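Local coordinates for protein post-proline cleaving enzyme (Rickettsia typhi, PDB 4HVT) that probably acts as a serine oligopeptidase that cleaves short peptides after proline, as prolyl oligopeptidases do, at residues 114-119 with 144-149; 130-135 with 185-190; 462-467 with 550-555; 512-517 with 543-548; 315-320 with 338-343. All blocks are in the same frame, centred on the assembly; numbering follows the deposited sequence.

Contact 1 (114-119 with 144-149)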
# COMPACT_ATOMS: atom_id res chain seq x y z
N VAL A 114 -4.08 11.18 24.90
CA VAL A 114 -4.96 10.40 23.99
C VAL A 114 -5.99 11.37 23.44
O VAL A 114 -6.59 12.17 24.18
CB VAL A 114 -5.68 9.23 24.70
CG1 VAL A 114 -6.72 8.58 23.78
CG2 VAL A 114 -4.70 8.17 25.17
N LEU A 115 -6.17 11.34 22.13
CA LEU A 115 -7.12 12.24 21.47
C LEU A 115 -8.41 11.51 21.09
O LEU A 115 -9.48 12.00 21.37
CB LEU A 115 -6.48 12.84 20.23
CG LEU A 115 -5.20 13.62 20.44
CD1 LEU A 115 -4.56 14.04 19.14
CD2 LEU A 115 -5.45 14.80 21.40
N ILE A 116 -8.28 10.36 20.44
CA ILE A 116 -9.39 9.50 20.11
C ILE A 116 -9.04 8.06 20.38
O ILE A 116 -8.04 7.56 19.87
CB ILE A 116 -9.90 9.61 18.65
CG1 ILE A 116 -10.28 11.05 18.31
CG2 ILE A 116 -11.10 8.71 18.51
CD1 ILE A 116 -10.54 11.34 16.84
N ASP A 117 -9.89 7.41 21.18
CA ASP A 117 -9.80 5.97 21.46
C ASP A 117 -10.83 5.25 20.58
O ASP A 117 -12.06 5.28 20.85
CB ASP A 117 -10.05 5.72 22.96
CG ASP A 117 -9.95 4.25 23.36
OD1 ASP A 117 -10.17 3.36 22.54
OD2 ASP A 117 -9.66 3.95 24.58
N PHE A 118 -10.33 4.52 19.58
CA PHE A 118 -11.21 3.86 18.60
C PHE A 118 -11.83 2.60 19.17
O PHE A 118 -12.86 2.16 18.69
CB PHE A 118 -10.50 3.59 17.25
CG PHE A 118 -10.31 4.83 16.46
CD1 PHE A 118 -9.24 5.69 16.74
CD2 PHE A 118 -11.25 5.22 15.53
CE1 PHE A 118 -9.13 6.91 16.06
CE2 PHE A 118 -11.11 6.44 14.85
CZ PHE A 118 -10.06 7.28 15.13
N ASP A 119 -11.22 2.03 20.21
CA ASP A 119 -11.85 0.89 20.90
C ASP A 119 -13.12 1.34 21.62
O ASP A 119 -14.13 0.66 21.57
CB ASP A 119 -10.85 0.27 21.85
CG ASP A 119 -9.66 -0.27 21.11
OD1 ASP A 119 -9.73 -1.43 20.64
OD2 ASP A 119 -8.65 0.46 20.99
N TYR A 144 -10.38 18.96 12.71
CA TYR A 144 -9.91 17.84 11.92
C TYR A 144 -11.09 17.11 11.34
O TYR A 144 -12.14 17.08 11.95
CB TYR A 144 -9.13 16.84 12.79
CG TYR A 144 -7.76 17.30 13.22
CD1 TYR A 144 -7.61 18.17 14.29
CD2 TYR A 144 -6.61 16.87 12.56
CE1 TYR A 144 -6.36 18.59 14.71
CE2 TYR A 144 -5.35 17.27 12.98
CZ TYR A 144 -5.23 18.12 14.05
OH TYR A 144 -3.96 18.53 14.41
N LEU A 145 -10.95 16.58 10.13
CA LEU A 145 -11.91 15.59 9.61
C LEU A 145 -11.27 14.23 9.83
O LEU A 145 -10.18 13.98 9.33
CB LEU A 145 -12.17 15.83 8.12
CG LEU A 145 -12.78 17.20 7.90
CD1 LEU A 145 -12.61 17.60 6.44
CD2 LEU A 145 -14.23 17.31 8.34
N ILE A 146 -11.91 13.39 10.63
CA ILE A 146 -11.37 12.08 10.95
C ILE A 146 -11.97 11.05 10.01
O ILE A 146 -13.16 10.82 10.10
CB ILE A 146 -11.64 11.64 12.42
CG1 ILE A 146 -11.34 12.77 13.43
CG2 ILE A 146 -10.90 10.36 12.74
CD1 ILE A 146 -9.91 13.20 13.50
N SER A 147 -11.16 10.44 9.15
CA SER A 147 -11.60 9.35 8.28
C SER A 147 -11.66 8.02 9.00
O SER A 147 -10.77 7.71 9.81
CB SER A 147 -10.69 9.22 7.07
OG SER A 147 -10.84 10.35 6.21
N MET A 148 -12.71 7.27 8.71
CA MET A 148 -13.04 6.03 9.40
C MET A 148 -13.72 5.05 8.45
O MET A 148 -14.35 5.45 7.46
CB MET A 148 -13.98 6.29 10.59
CG MET A 148 -13.35 7.10 11.69
SD MET A 148 -14.59 7.50 12.95
CE MET A 148 -15.49 8.76 12.24
N SER A 149 -13.59 3.77 8.76
CA SER A 149 -14.34 2.75 8.04
C SER A 149 -14.88 1.73 9.04
O SER A 149 -14.38 1.60 10.16
CB SER A 149 -13.43 2.05 7.03
OG SER A 149 -12.32 1.40 7.68
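Ile146 and Met148 of strand 143-150 pack against Ile116 and Phe118, joining two neighbouring blades of the N-terminal beta-propeller. Ile116 lies on strand 113-117, the last of its antiparallel sheet, while Phe118 stands just beyond it, at the start of helix 118-125. From CB of Ile146 the side chain forks: CG2, placed anti to the backbone N, comes to the edge of the Phe118 ring in the ring plane, 4.0 Å from Phe118 CZ. The other branch heads for Ile116, so that the two isoleucines reach toward each other tip to tip. Ile146 CG1 lies 3.8 Å from Ile116 CD1, and the terminal Ile146 CD1 is 3.9 Å from that same methyl. Two residues after Ile146, Met148 CG approaches Phe118 CE2 at 3.9 Å. The methionine sulfur also stays at the rim, a Met-aromatic contact of the edge type, with SD 5.4 Å from the Phe118 ring centroid and 80° off the normal. Trp97 and Trp161, one on each blade, touch both isoleucines and extend this buried apolar seam. A face of the Phe118 ring is occupied from within its own segment by Ile116 CG2, 3.6 Å above the plane and displaced toward the rim.

Contact 2 (130-135 with 185-190)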
# COMPACT_ATOMS: atom_id res chain seq x y z
N ALA A 130 -12.55 1.60 12.37
CA ALA A 130 -11.14 1.70 12.06
C ALA A 130 -10.75 3.13 11.72
O ALA A 130 -11.43 3.81 10.97
CB ALA A 130 -10.80 0.78 10.90
N TYR A 131 -9.63 3.59 12.28
CA TYR A 131 -9.02 4.87 11.93
C TYR A 131 -8.39 4.81 10.57
O TYR A 131 -7.60 3.88 10.26
CB TYR A 131 -7.91 5.16 12.93
CG TYR A 131 -6.98 6.30 12.63
CD1 TYR A 131 -7.38 7.61 12.76
CD2 TYR A 131 -5.67 6.06 12.20
CE1 TYR A 131 -6.52 8.67 12.49
CE2 TYR A 131 -4.79 7.11 11.98
CZ TYR A 131 -5.22 8.39 12.12
OH TYR A 131 -4.35 9.41 11.87
N ARG A 132 -8.71 5.78 9.72
CA ARG A 132 -8.22 5.81 8.35
C ARG A 132 -7.56 7.16 7.96
O ARG A 132 -7.37 7.41 6.78
CB ARG A 132 -9.33 5.45 7.32
CG ARG A 132 -10.12 4.18 7.59
CD ARG A 132 -9.31 2.86 7.47
NE ARG A 132 -8.76 2.69 6.16
CZ ARG A 132 -9.30 1.93 5.21
NH1 ARG A 132 -10.43 1.30 5.43
NH2 ARG A 132 -8.69 1.80 4.04
N GLY A 133 -7.13 7.93 8.96
CA GLY A 133 -6.33 9.16 8.74
C GLY A 133 -7.12 10.41 9.05
O GLY A 133 -8.29 10.32 9.40
N VAL A 134 -6.45 11.55 8.96
CA VAL A 134 -7.05 12.83 9.38
C VAL A 134 -6.66 13.89 8.39
O VAL A 134 -5.66 13.78 7.66
CB VAL A 134 -6.62 13.33 10.79
CG1 VAL A 134 -6.84 12.32 11.87
CG2 VAL A 134 -5.15 13.81 10.79
N SER A 135 -7.47 14.95 8.32
CA SER A 135 -7.14 16.15 7.57
C SER A 135 -7.43 17.37 8.45
O SER A 135 -8.58 17.54 8.93
CB SER A 135 -7.97 16.27 6.31
OG SER A 135 -7.50 17.40 5.63
N GLY A 185 -18.55 5.56 0.97
CA GLY A 185 -18.06 5.46 -0.39
C GLY A 185 -16.63 4.97 -0.38
O GLY A 185 -15.89 5.30 0.54
N LYS A 186 -16.25 4.16 -1.40
CA LYS A 186 -14.89 3.62 -1.42
C LYS A 186 -13.87 4.74 -1.58
O LYS A 186 -13.82 5.45 -2.59
CB LYS A 186 -14.68 2.57 -2.50
CG LYS A 186 -15.43 1.29 -2.26
CD LYS A 186 -14.90 0.16 -3.14
CE LYS A 186 -15.07 0.44 -4.61
NZ LYS A 186 -14.45 -0.67 -5.39
N PHE A 187 -13.02 4.87 -0.58
CA PHE A 187 -11.99 5.91 -0.50
C PHE A 187 -12.57 7.32 -0.71
O PHE A 187 -11.96 8.20 -1.30
CB PHE A 187 -10.81 5.59 -1.41
CG PHE A 187 -10.16 4.27 -1.09
CD1 PHE A 187 -9.53 4.08 0.14
CD2 PHE A 187 -10.27 3.21 -1.94
CE1 PHE A 187 -8.93 2.87 0.46
CE2 PHE A 187 -9.71 2.00 -1.62
CZ PHE A 187 -9.07 1.83 -0.43
N THR A 188 -13.73 7.52 -0.12
CA THR A 188 -14.28 8.89 0.08
C THR A 188 -13.42 9.55 1.11
O THR A 188 -13.35 9.08 2.25
CB THR A 188 -15.72 8.85 0.56
OG1 THR A 188 -16.57 8.40 -0.52
CG2 THR A 188 -16.13 10.27 0.95
N TYR A 189 -12.73 10.60 0.70
CA TYR A 189 -11.93 11.43 1.57
C TYR A 189 -12.25 12.91 1.34
O TYR A 189 -12.44 13.35 0.16
CB TYR A 189 -10.43 11.27 1.26
CG TYR A 189 -9.79 9.99 1.65
CD1 TYR A 189 -9.49 9.69 2.97
CD2 TYR A 189 -9.38 9.11 0.68
CE1 TYR A 189 -8.83 8.48 3.30
CE2 TYR A 189 -8.73 7.92 0.99
CZ TYR A 189 -8.46 7.62 2.28
OH TYR A 189 -7.83 6.42 2.52
N PRO A 190 -12.34 13.69 2.43
CA PRO A 190 -12.68 15.12 2.26
C PRO A 190 -11.45 16.01 2.28
O PRO A 190 -10.42 15.67 2.90
CB PRO A 190 -13.53 15.41 3.48
CG PRO A 190 -12.91 14.50 4.56
CD PRO A 190 -12.54 13.25 3.81
O HOH W 1 -6.51 6.11 4.79
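The Tyr189 ring turns its edge to the backbone of Arg132, whose carbonyl O lies in the ring plane 3.9 Å from Tyr189 CE1. A second flat pair forms where the Arg132 guanidinium meets Phe187. Their planes are nearly perpendicular, 86° apart, and NH2 of Arg132 approaches CE1 of Phe187 obliquely at 3.7 Å. Within segment 130-135, Gly133 N sits over the centre of one face of the Tyr131 ring, 3.6 Å above its plane. The arginine reaches Phe187 through a chain bent at both chi2 and chi3, and its NH1 is hydrogen-bonded to Ser149 OG and Lys153 O. Phe187 belongs to the type II turn Gly185 to Thr188. Farther along, Ser135 CB rests 4.2 Å from Pro190 O. The linker between two propeller blades thus runs beside strand 129-136, the two 23° apart from 132 to 135 and 187 to 190. Phe187 also touches Arg651 of the C-terminal domain and lies near the presumed Ser-His-Asp triad without touching it. No direct hydrogen bond spans the segments. Instead one water donates to Arg132 O at 2.5 Å and is hydrogen-bonded to Tyr189 OH at 2.6 Å. The polar link is therefore indirect, with solvent completing a surface contact that otherwise depends on van der Waals packing.

Contact 3 (462-467 with 550-555)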
# COMPACT_ATOMS: atom_id res chain seq x y z
N ILE A 462 17.80 -9.79 -12.32
CA ILE A 462 16.70 -9.56 -11.42
C ILE A 462 17.30 -9.47 -10.03
O ILE A 462 17.87 -10.44 -9.56
CB ILE A 462 15.69 -10.76 -11.45
CG1 ILE A 462 15.25 -11.07 -12.90
CG2 ILE A 462 14.49 -10.52 -10.55
CD1 ILE A 462 14.67 -9.93 -13.70
N PRO A 463 17.14 -8.33 -9.37
CA PRO A 463 17.65 -8.21 -8.02
C PRO A 463 16.87 -9.07 -7.06
O PRO A 463 15.66 -9.28 -7.22
CB PRO A 463 17.37 -6.75 -7.64
CG PRO A 463 17.12 -6.04 -8.91
CD PRO A 463 16.52 -7.08 -9.84
N TYR A 464 17.56 -9.56 -6.05
CA TYR A 464 16.90 -10.09 -4.89
C TYR A 464 17.75 -9.86 -3.63
O TYR A 464 18.97 -9.72 -3.69
CB TYR A 464 16.53 -11.57 -5.04
CG TYR A 464 17.65 -12.59 -5.16
CD1 TYR A 464 18.24 -12.89 -6.40
CD2 TYR A 464 18.07 -13.30 -4.07
CE1 TYR A 464 19.22 -13.87 -6.55
CE2 TYR A 464 19.04 -14.28 -4.20
CZ TYR A 464 19.61 -14.58 -5.44
OH TYR A 464 20.63 -15.55 -5.47
N PHE A 465 17.04 -9.81 -2.51
CA PHE A 465 17.56 -9.60 -1.18
C PHE A 465 17.45 -10.88 -0.34
O PHE A 465 16.36 -11.48 -0.19
CB PHE A 465 16.89 -8.42 -0.52
CG PHE A 465 17.22 -7.14 -1.20
CD1 PHE A 465 18.33 -6.41 -0.83
CD2 PHE A 465 16.46 -6.69 -2.25
CE1 PHE A 465 18.66 -5.21 -1.49
CE2 PHE A 465 16.77 -5.56 -2.94
CZ PHE A 465 17.86 -4.76 -2.54
N LEU A 466 18.61 -11.30 0.16
CA LEU A 466 18.73 -12.53 0.88
C LEU A 466 19.15 -12.20 2.33
O LEU A 466 20.15 -11.49 2.53
CB LEU A 466 19.82 -13.35 0.21
CG LEU A 466 20.26 -14.60 0.94
CD1 LEU A 466 19.18 -15.68 1.06
CD2 LEU A 466 21.50 -15.17 0.24
N VAL A 467 18.39 -12.68 3.32
CA VAL A 467 18.69 -12.45 4.74
C VAL A 467 18.73 -13.82 5.45
O VAL A 467 17.84 -14.66 5.28
CB VAL A 467 17.62 -11.59 5.43
CG1 VAL A 467 17.84 -11.49 6.95
CG2 VAL A 467 17.65 -10.20 4.84
N ILE A 550 18.06 -22.59 -5.13
CA ILE A 550 18.27 -24.03 -5.11
C ILE A 550 19.67 -24.33 -5.64
O ILE A 550 20.36 -25.18 -5.09
CB ILE A 550 17.14 -24.74 -5.90
CG1 ILE A 550 15.84 -24.63 -5.09
CG2 ILE A 550 17.49 -26.20 -6.19
CD1 ILE A 550 14.56 -24.85 -5.88
N LYS A 551 20.10 -23.69 -6.73
CA LYS A 551 21.43 -24.01 -7.33
C LYS A 551 22.56 -23.71 -6.34
O LYS A 551 23.55 -24.45 -6.24
CB LYS A 551 21.61 -23.19 -8.63
CG LYS A 551 22.83 -23.52 -9.50
CD LYS A 551 22.60 -23.01 -10.94
CE LYS A 551 23.79 -23.28 -11.87
NZ LYS A 551 24.09 -24.71 -12.01
N GLN A 552 22.40 -22.62 -5.60
CA GLN A 552 23.39 -22.23 -4.62
C GLN A 552 23.31 -22.94 -3.30
O GLN A 552 24.01 -22.55 -2.39
CB GLN A 552 23.28 -20.77 -4.34
CG GLN A 552 23.59 -20.02 -5.58
CD GLN A 552 23.90 -18.62 -5.27
OE1 GLN A 552 23.25 -18.00 -4.42
NE2 GLN A 552 24.89 -18.08 -5.95
N ASN A 553 22.46 -23.97 -3.20
CA ASN A 553 22.25 -24.72 -1.99
C ASN A 553 21.91 -23.94 -0.74
O ASN A 553 22.26 -24.31 0.39
CB ASN A 553 23.43 -25.67 -1.73
CG ASN A 553 23.34 -26.90 -2.61
OD1 ASN A 553 22.53 -27.81 -2.36
ND2 ASN A 553 24.12 -26.92 -3.68
N ILE A 554 21.17 -22.86 -0.96
CA ILE A 554 20.51 -22.19 0.12
C ILE A 554 19.35 -23.05 0.56
O ILE A 554 19.13 -23.22 1.76
CB ILE A 554 20.07 -20.78 -0.31
CG1 ILE A 554 21.32 -19.94 -0.58
CG2 ILE A 554 19.17 -20.15 0.76
CD1 ILE A 554 21.08 -18.70 -1.37
N THR A 555 18.58 -23.57 -0.40
CA THR A 555 17.40 -24.35 -0.06
C THR A 555 17.18 -25.39 -1.16
O THR A 555 18.04 -25.55 -2.05
CB THR A 555 16.17 -23.42 0.13
OG1 THR A 555 15.09 -24.11 0.77
CG2 THR A 555 15.73 -22.83 -1.17
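Ile554 and Leu466 carry most of this contact, joining strand 461-469 of the alpha/beta-hydrolase sheet to the turn that follows helix 536-551. Their side chains reach toward each other tip to tip, with Leu466 CD2 3.9 Å from Ile554 CD1. With CG anti to the backbone N (chi1 171°), Leu466 extends toward the helix end, and the CG1 branch of Ile554 is directed the other way to receive it. Val510, on strand 510-514, touches both residues and adds a third apolar wall.

Ile554 owes its position to the way the helix stops. Asn553 adopts positive phi as the C-prime residue of a Schellman motif: its N bonds to Ile550 O at 3.1 Å, and Ile554 N bonds back to Leu549 O. The chain thereby leaves the helix, and Ile554, the first apolar residue after the turn, is laid against the sheet.

Tyr464, two residues before Leu466 and on the same side of the strand, is the third contributor. Its CG sits between the backbone N and the carbonyl carbon (chi1 65°), and the ring stands against Val545 and Glu548 on the last turns of the helix. At its far end the phenol crosses the extended Gln552, the ring and amide planes inclined by 68°. Tyr464 OH comes no closer to Gln552 OE1 than 3.7 Å, a polar approach without a hydrogen bond.

Contact 4 (512-517 with 543-548)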
# COMPACT_ATOMS: atom_id res chain seq x y z
N VAL A 512 13.78 -14.19 1.59
CA VAL A 512 14.17 -13.69 0.31
C VAL A 512 13.09 -12.82 -0.28
O VAL A 512 11.93 -13.16 -0.20
CB VAL A 512 14.50 -14.82 -0.70
CG1 VAL A 512 15.07 -14.28 -2.00
CG2 VAL A 512 15.49 -15.78 -0.09
N LEU A 513 13.53 -11.70 -0.85
CA LEU A 513 12.63 -10.78 -1.56
C LEU A 513 13.16 -10.59 -2.96
O LEU A 513 14.29 -10.13 -3.13
CB LEU A 513 12.64 -9.40 -0.86
CG LEU A 513 11.78 -8.28 -1.46
CD1 LEU A 513 10.34 -8.60 -1.21
CD2 LEU A 513 12.17 -6.98 -0.76
N ALA A 514 12.32 -10.87 -3.94
CA ALA A 514 12.68 -10.77 -5.36
C ALA A 514 12.03 -9.58 -6.08
O ALA A 514 10.83 -9.43 -6.11
CB ALA A 514 12.33 -12.07 -6.08
N ASN A 515 12.86 -8.73 -6.67
CA ASN A 515 12.41 -7.52 -7.33
C ASN A 515 12.09 -7.78 -8.80
O ASN A 515 12.70 -7.26 -9.76
CB ASN A 515 13.48 -6.44 -7.12
CG ASN A 515 13.69 -6.15 -5.65
OD1 ASN A 515 14.68 -6.57 -5.08
ND2 ASN A 515 12.75 -5.44 -5.03
N ILE A 516 11.09 -8.59 -8.97
CA ILE A 516 10.73 -9.04 -10.30
C ILE A 516 10.06 -7.97 -11.18
O ILE A 516 9.52 -6.96 -10.70
CB ILE A 516 9.78 -10.27 -10.22
CG1 ILE A 516 8.36 -9.90 -9.72
CG2 ILE A 516 10.49 -11.38 -9.41
CD1 ILE A 516 7.45 -11.12 -9.46
N ARG A 517 10.15 -8.18 -12.48
CA ARG A 517 9.50 -7.23 -13.41
C ARG A 517 7.99 -7.18 -13.19
O ARG A 517 7.42 -8.09 -12.60
CB ARG A 517 9.91 -7.50 -14.85
CG ARG A 517 11.31 -7.00 -15.14
CD ARG A 517 11.84 -7.42 -16.49
NE ARG A 517 12.15 -8.86 -16.54
CZ ARG A 517 12.70 -9.47 -17.60
NH1 ARG A 517 13.00 -8.78 -18.69
NH2 ARG A 517 12.92 -10.77 -17.56
N PHE A 543 10.72 -17.50 -11.07
CA PHE A 543 11.35 -18.83 -11.21
C PHE A 543 12.90 -18.73 -11.24
O PHE A 543 13.61 -19.57 -10.65
CB PHE A 543 10.86 -19.57 -12.47
CG PHE A 543 9.38 -19.76 -12.53
CD1 PHE A 543 8.64 -20.13 -11.41
CD2 PHE A 543 8.70 -19.54 -13.73
CE1 PHE A 543 7.30 -20.31 -11.48
CE2 PHE A 543 7.34 -19.73 -13.80
CZ PHE A 543 6.62 -20.08 -12.68
N ALA A 544 13.41 -17.73 -11.96
CA ALA A 544 14.87 -17.50 -12.03
C ALA A 544 15.48 -17.33 -10.62
O ALA A 544 16.49 -17.90 -10.34
CB ALA A 544 15.17 -16.29 -12.89
N VAL A 545 14.84 -16.54 -9.78
CA VAL A 545 15.28 -16.43 -8.40
C VAL A 545 15.12 -17.76 -7.62
O VAL A 545 16.05 -18.19 -6.90
CB VAL A 545 14.56 -15.24 -7.72
CG1 VAL A 545 14.95 -15.18 -6.27
CG2 VAL A 545 14.95 -13.92 -8.40
N SER A 546 13.97 -18.42 -7.76
CA SER A 546 13.70 -19.68 -7.05
C SER A 546 14.82 -20.71 -7.40
O SER A 546 15.42 -21.33 -6.52
CB SER A 546 12.30 -20.22 -7.42
OG SER A 546 11.26 -19.34 -6.99
N GLU A 547 15.10 -20.85 -8.68
CA GLU A 547 16.09 -21.82 -9.16
C GLU A 547 17.47 -21.48 -8.70
O GLU A 547 18.28 -22.40 -8.42
CB GLU A 547 16.08 -21.86 -10.69
CG GLU A 547 14.82 -22.52 -11.22
CD GLU A 547 14.70 -22.48 -12.71
OE1 GLU A 547 15.09 -21.49 -13.35
OE2 GLU A 547 14.13 -23.46 -13.25
N GLU A 548 17.77 -20.19 -8.61
CA GLU A 548 19.07 -19.77 -8.17
C GLU A 548 19.28 -20.09 -6.68
O GLU A 548 20.38 -20.47 -6.28
CB GLU A 548 19.32 -18.30 -8.51
CG GLU A 548 20.69 -17.81 -8.13
CD GLU A 548 21.79 -18.30 -9.07
OE1 GLU A 548 21.58 -19.24 -9.90
OE2 GLU A 548 22.89 -17.75 -8.97
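Val545 sets both of its methyl groups on Ala514, in a buried helix-on-sheet contact of the alpha/beta-hydrolase domain. Val545 CG2 is 4.0 Å from Ala514 CB and Val545 CG1 is 4.1 Å from the same carbon, so the fork of the valine straddles the single methyl. CG1 lies anti to the backbone N (chi1 176°), a setting that turns both branches to the strand. The small alanine side chain permits a close approach of the two backbones, with the CA atoms of Ala514 and Val545 6.9 Å apart. A looser touch follows at Val512, where CG1 meets Val545 CG1 at 4.4 Å. Val512 and Ala514 alternate with Leu513, whose side chain points away from the helix: the usual alternation of a beta strand, with Val512 and Ala514 on the helix side.

Beyond this first shell, Asn515, just after the strand, is the centre of an inverse gamma turn, with a weak bond of 3.0 Å from Ile516 N to Ala514 O. The chain then reaches Arg517, whose NE forms a salt bridge with Asp541, one helical turn before Val545; this second link ties the loop to the same helix. Strand 510-514 runs between 461-469 and 480-483 in the sheet. Helix 536-551 lies across one face of these strands, with strand 461-469 on one side and, on the other, strand 480-483, where Ser546 touches Leu482.

Contact 5 (315-320 with 338-343)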
# COMPACT_ATOMS: atom_id res chain seq x y z
N HIS A 315 13.49 18.98 -26.41
CA HIS A 315 14.01 17.91 -25.55
C HIS A 315 13.14 16.66 -25.63
O HIS A 315 11.94 16.76 -25.81
CB HIS A 315 14.05 18.43 -24.12
CG HIS A 315 14.82 19.71 -23.97
ND1 HIS A 315 14.22 20.95 -24.08
CD2 HIS A 315 16.14 19.95 -23.80
CE1 HIS A 315 15.13 21.90 -23.96
NE2 HIS A 315 16.31 21.32 -23.78
N ASN A 316 13.76 15.49 -25.53
CA ASN A 316 12.99 14.27 -25.24
C ASN A 316 13.28 14.02 -23.76
O ASN A 316 14.40 13.66 -23.37
CB ASN A 316 13.42 13.10 -26.16
CG ASN A 316 12.53 11.85 -26.00
OD1 ASN A 316 11.31 11.93 -25.84
ND2 ASN A 316 13.15 10.68 -26.07
N ILE A 317 12.29 14.31 -22.93
CA ILE A 317 12.43 14.11 -21.48
C ILE A 317 12.08 12.66 -21.16
O ILE A 317 10.97 12.25 -21.37
CB ILE A 317 11.55 15.06 -20.66
CG1 ILE A 317 11.70 16.49 -21.20
CG2 ILE A 317 11.93 14.94 -19.15
CD1 ILE A 317 10.79 17.52 -20.58
N LYS A 318 13.06 11.90 -20.70
CA LYS A 318 12.86 10.46 -20.59
C LYS A 318 11.86 10.00 -19.49
O LYS A 318 11.74 10.62 -18.42
CB LYS A 318 14.21 9.75 -20.41
CG LYS A 318 15.19 9.99 -21.56
CD LYS A 318 14.82 9.29 -22.87
CE LYS A 318 15.21 7.81 -22.85
NZ LYS A 318 14.57 7.02 -23.95
N ALA A 319 11.12 8.95 -19.80
CA ALA A 319 10.27 8.24 -18.85
C ALA A 319 10.99 8.04 -17.53
O ALA A 319 12.19 7.65 -17.54
CB ALA A 319 9.85 6.89 -19.45
N GLY A 320 10.32 8.33 -16.41
CA GLY A 320 10.91 8.23 -15.07
C GLY A 320 11.57 9.49 -14.53
O GLY A 320 12.00 9.53 -13.38
N THR A 338 6.95 28.36 -19.94
CA THR A 338 8.28 28.89 -19.82
C THR A 338 9.05 28.42 -18.58
O THR A 338 10.26 28.51 -18.56
CB THR A 338 8.20 30.43 -19.79
OG1 THR A 338 7.52 30.84 -18.61
CG2 THR A 338 7.45 30.99 -21.02
N SER A 339 8.38 27.91 -17.55
CA SER A 339 9.04 27.59 -16.28
C SER A 339 9.50 26.14 -16.13
O SER A 339 10.02 25.78 -15.05
CB SER A 339 8.14 27.93 -15.07
OG SER A 339 7.03 27.08 -15.04
N LEU A 340 9.29 25.29 -17.11
CA LEU A 340 9.52 23.88 -16.85
C LEU A 340 11.00 23.58 -16.72
O LEU A 340 11.81 24.05 -17.54
CB LEU A 340 8.85 23.01 -17.92
CG LEU A 340 9.07 21.53 -17.68
CD1 LEU A 340 7.72 20.82 -17.86
CD2 LEU A 340 10.15 20.98 -18.61
N LYS A 341 11.38 22.82 -15.67
CA LYS A 341 12.74 22.45 -15.41
C LYS A 341 12.78 20.96 -15.13
O LYS A 341 11.86 20.44 -14.57
CB LYS A 341 13.27 23.19 -14.23
CG LYS A 341 13.29 24.70 -14.43
CD LYS A 341 14.40 25.04 -15.37
CE LYS A 341 14.66 26.52 -15.48
NZ LYS A 341 15.79 26.63 -16.41
N ILE A 342 13.87 20.30 -15.48
CA ILE A 342 14.04 18.89 -15.17
C ILE A 342 14.89 18.72 -13.91
O ILE A 342 16.02 19.23 -13.83
CB ILE A 342 14.73 18.15 -16.32
CG1 ILE A 342 13.85 18.23 -17.57
CG2 ILE A 342 15.04 16.74 -15.94
CD1 ILE A 342 14.63 18.08 -18.84
N LEU A 343 14.33 18.08 -12.92
CA LEU A 343 15.02 17.92 -11.62
C LEU A 343 15.65 16.57 -11.40
O LEU A 343 16.52 16.44 -10.51
CB LEU A 343 14.10 18.23 -10.48
CG LEU A 343 13.71 19.73 -10.56
CD1 LEU A 343 12.92 20.04 -9.33
CD2 LEU A 343 14.89 20.65 -10.73
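A short hairpin in the beta-propeller, made of strands 310-312 and 315-317, packs beside the outermost strand, 341-344, of the blade whose chain it interrupts. Ile317 is the residue through which it does so, meeting Ile342 on the strand and Leu340 just before it. The CA atoms of Ile317 and Ile342 are 8.1 Å apart, and the two isoleucine side chains slide past each other in opposite directions. Each therefore lays its flank, more than its end, along the other: Ile317 CG1 is 4.1 Å from Ile342 CD1, and Ile317 CG2 is 4.1 Å from Ile342 CG1. The side chain of Ile317 has CG1 beside the backbone N and CG2 anti to it, which presents both branches to Ile342. Its terminal CD1 continues to Leu340 CD2 at 4.0 Å, a distance that is less certain because Leu340 is modelled in two conformers. Phe312, on the hairpin partner strand, touches both Ile317 and Leu340, while Trp310 adds to the packing around Leu340. Lys341 and Leu343, alternating with the contact residues, make backbone hydrogen bonds to strand 322-326. No polar bond joins the two segments. The arrangement is that of an inserted beta-hairpin held by aliphatic packing to the edge strand of a four-stranded propeller blade.

Overall arrangement
Contacts 1, 2 and 5 belong to the beta-propeller, contacts 3 and 4 to the alpha/beta-hydrolase domain. Contacts 1 and 2 share a sheet, their strands 143-150 and 129-136 pairing through Ser147 O and Arg132 N at 2.8 Å; yet one is buried and apolar, the other a surface contact with charge and water. Contacts 3 and 4 both use helix 536-551 against adjacent strands, their centres about 8 Å apart, and both are buried, with a polar approach at the helix end in contact 3. Contact 5 is partly buried, aliphatic, and distant from its propeller companions, its centre about 34 Å from that of contact 2 and 42 Å from that of contact 1.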